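Local coordinates for protein 6-phospho-alpha-glucosidase (Merdibacter massiliensis, PDB 6VC6) that probably hydrolyses 6-phospho-alpha-glucosides to glucose 6-phosphate as a family 4 glycosidase, using NAD and a manganese ion, at residues E174-S179 / L259-D264. Sequence-based numbering, arbitrary orientation.
With G6P (6-O-phosphono-alpha-D-glucopyranose), chain F.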
# COMPACT_ATOMS: atom_id res chain seq x y z
N GLU A 174 -4.30 -9.30 -3.00
CA GLU A 174 -5.55 -9.55 -3.72
C GLU A 174 -5.34 -9.48 -5.23
O GLU A 174 -5.94 -10.27 -5.97
CB GLU A 174 -6.63 -8.57 -3.28
CG GLU A 174 -7.92 -8.70 -4.08
CD GLU A 174 -9.00 -7.73 -3.65
OE1 GLU A 174 -9.60 -7.95 -2.58
OE2 GLU A 174 -9.25 -6.75 -4.38
N ASN A 175 -4.51 -8.55 -5.69
CA ASN A 175 -4.26 -8.43 -7.13
C ASN A 175 -3.61 -9.69 -7.68
O ASN A 175 -3.83 -10.04 -8.85
CB ASN A 175 -3.40 -7.20 -7.42
CG ASN A 175 -4.20 -5.92 -7.42
OD1 ASN A 175 -5.41 -5.93 -7.64
ND2 ASN A 175 -3.53 -4.80 -7.16
N ILE A 176 -2.80 -10.37 -6.87
CA ILE A 176 -2.23 -11.64 -7.30
C ILE A 176 -3.31 -12.71 -7.40
O ILE A 176 -3.33 -13.52 -8.33
CB ILE A 176 -1.09 -12.06 -6.35
CG1 ILE A 176 0.14 -11.19 -6.59
CG2 ILE A 176 -0.75 -13.53 -6.53
CD1 ILE A 176 1.11 -11.19 -5.44
N MSE A 177 -4.24 -12.72 -6.44
CA MSE A 177 -5.37 -13.64 -6.47
C MSE A 177 -6.24 -13.35 -7.69
O MSE A 177 -6.76 -14.27 -8.33
CB MSE A 177 -6.19 -13.54 -5.19
CG MSE A 177 -5.50 -14.10 -3.95
SE MSE A 177 -5.15 -16.02 -4.08
CE MSE A 177 -3.28 -15.96 -4.63
N ARG A 178 -6.40 -12.07 -8.00
CA ARG A 178 -7.14 -11.69 -9.21
C ARG A 178 -6.42 -12.17 -10.46
O ARG A 178 -7.06 -12.64 -11.41
CB ARG A 178 -7.33 -10.17 -9.25
CG ARG A 178 -8.33 -9.63 -8.24
CD ARG A 178 -8.37 -8.11 -8.27
NE ARG A 178 -9.47 -7.58 -7.47
CZ ARG A 178 -10.69 -7.33 -7.95
NH1 ARG A 178 -10.96 -7.56 -9.23
NH2 ARG A 178 -11.63 -6.85 -7.15
N SER A 179 -5.09 -12.06 -10.48
CA SER A 179 -4.32 -12.57 -11.61
C SER A 179 -4.42 -14.08 -11.71
O SER A 179 -4.48 -14.63 -12.82
CB SER A 179 -2.86 -12.14 -11.49
OG SER A 179 -2.73 -10.73 -11.57
N LEU A 259 4.01 -19.40 -4.36
CA LEU A 259 3.67 -18.34 -5.30
C LEU A 259 4.09 -16.99 -4.73
O LEU A 259 3.62 -16.62 -3.65
CB LEU A 259 2.17 -18.35 -5.60
CG LEU A 259 1.61 -17.23 -6.48
CD1 LEU A 259 2.05 -17.40 -7.92
CD2 LEU A 259 0.10 -17.18 -6.37
N PRO A 260 4.96 -16.24 -5.40
CA PRO A 260 5.55 -15.05 -4.77
C PRO A 260 4.77 -13.77 -5.00
O PRO A 260 4.16 -13.55 -6.05
CB PRO A 260 6.92 -14.97 -5.46
CG PRO A 260 6.66 -15.49 -6.84
CD PRO A 260 5.56 -16.53 -6.72
N ASN A 261 4.79 -12.92 -3.98
CA ASN A 261 4.44 -11.52 -4.16
C ASN A 261 5.36 -10.92 -5.22
O ASN A 261 6.57 -11.16 -5.21
CB ASN A 261 4.59 -10.77 -2.83
CG ASN A 261 4.03 -9.36 -2.87
OD1 ASN A 261 4.39 -8.56 -3.72
ND2 ASN A 261 3.15 -9.05 -1.92
N THR A 262 4.78 -10.15 -6.15
CA THR A 262 5.57 -9.65 -7.27
C THR A 262 6.70 -8.73 -6.82
O THR A 262 7.64 -8.52 -7.59
CB THR A 262 4.68 -8.92 -8.28
OG1 THR A 262 4.19 -7.70 -7.70
CG2 THR A 262 3.50 -9.79 -8.69
N TYR A 263 6.63 -8.19 -5.61
CA TYR A 263 7.72 -7.38 -5.09
C TYR A 263 8.92 -8.21 -4.66
O TYR A 263 9.98 -7.63 -4.41
CB TYR A 263 7.22 -6.53 -3.92
CG TYR A 263 6.49 -5.28 -4.35
CD1 TYR A 263 7.18 -4.15 -4.75
CD2 TYR A 263 5.10 -5.24 -4.38
CE1 TYR A 263 6.52 -3.01 -5.16
CE2 TYR A 263 4.43 -4.10 -4.78
CZ TYR A 263 5.14 -2.99 -5.17
OH TYR A 263 4.48 -1.85 -5.57
N ASP A 264 8.77 -9.53 -4.58
CA ASP A 264 9.91 -10.39 -4.26
C ASP A 264 11.00 -10.32 -5.32
O ASP A 264 12.16 -10.64 -5.03
CB ASP A 264 9.46 -11.84 -4.10
CG ASP A 264 8.47 -12.03 -2.97
OD1 ASP A 264 8.05 -11.02 -2.36
OD2 ASP A 264 8.10 -13.19 -2.70
C1 G6P F . 1.33 -2.00 -6.01
C2 G6P F . 1.34 -1.83 -4.48
C3 G6P F . 1.24 -0.39 -4.01
C4 G6P F . 2.10 0.48 -4.90
C5 G6P F . 1.46 0.49 -6.28
C6 G6P F . 2.34 1.26 -7.25
O1 G6P F . 0.26 -2.89 -6.37
O2 G6P F . 0.27 -2.59 -3.91
O3 G6P F . 1.66 -0.27 -2.65
O4 G6P F . 2.14 1.81 -4.37
O5 G6P F . 1.27 -0.82 -6.83
O6 G6P F . 1.54 1.77 -8.30
P G6P F . 2.12 2.88 -9.31
O1P G6P F . 1.89 4.17 -8.56
O2P G6P F . 3.57 2.50 -9.49
O3P G6P F . 1.29 2.70 -10.56
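I176 reaches from helix 172-184 across to 259-264 and carries most of this buried contact. Its CG1 branch lies beside the backbone N (chi1 -74°), and a near-extended chi2 carries CD1 end-on against the backbone around N261, 3.6 Å from N261 CA and 3.9 Å from T262 N. The CG2 branch of the same residue takes L259, its methyl 3.8 Å from L259 CD2, the two side chains lying alongside and running opposite ways. L259 CD2 also receives the end of selenomethionine M177: the CB of M177 starts away from the strand, but bends at chi2 and chi3 bring CE to 4.0 Å. F204 of strand 201-209 touches all three residues and completes this apolar cluster. T262 presents CG2 to I176 CG1, while its OG1 hydrogen-bonds Q172, a pocket residue at the start of the same helix. Beyond the apolar patch the chain makes a type I turn from N261 to D264. The CB of N261 leads away from the helix, and its amide caps that turn: Y263 N donates in the carbonyl plane to a lone pair of N261 OD1 at 3.0 Å, nearly straight at 171°. The Y263 ring, stacked with H200 of the manganese site, meets the sugar with its edge, its OH 3.2 Å from G6P C1. A leucine in place of Y263 would probably leave H200 without its stacking partner and open a gap beside the anomeric carbon. No hydrogen bond joins the two segments, so apolar packing carries the contact itself, while the capped turn, with the H200 stack, probably helps to hold the phenol at the sugar's C1-C2 edge, consistent with a role in the glycosidase active site.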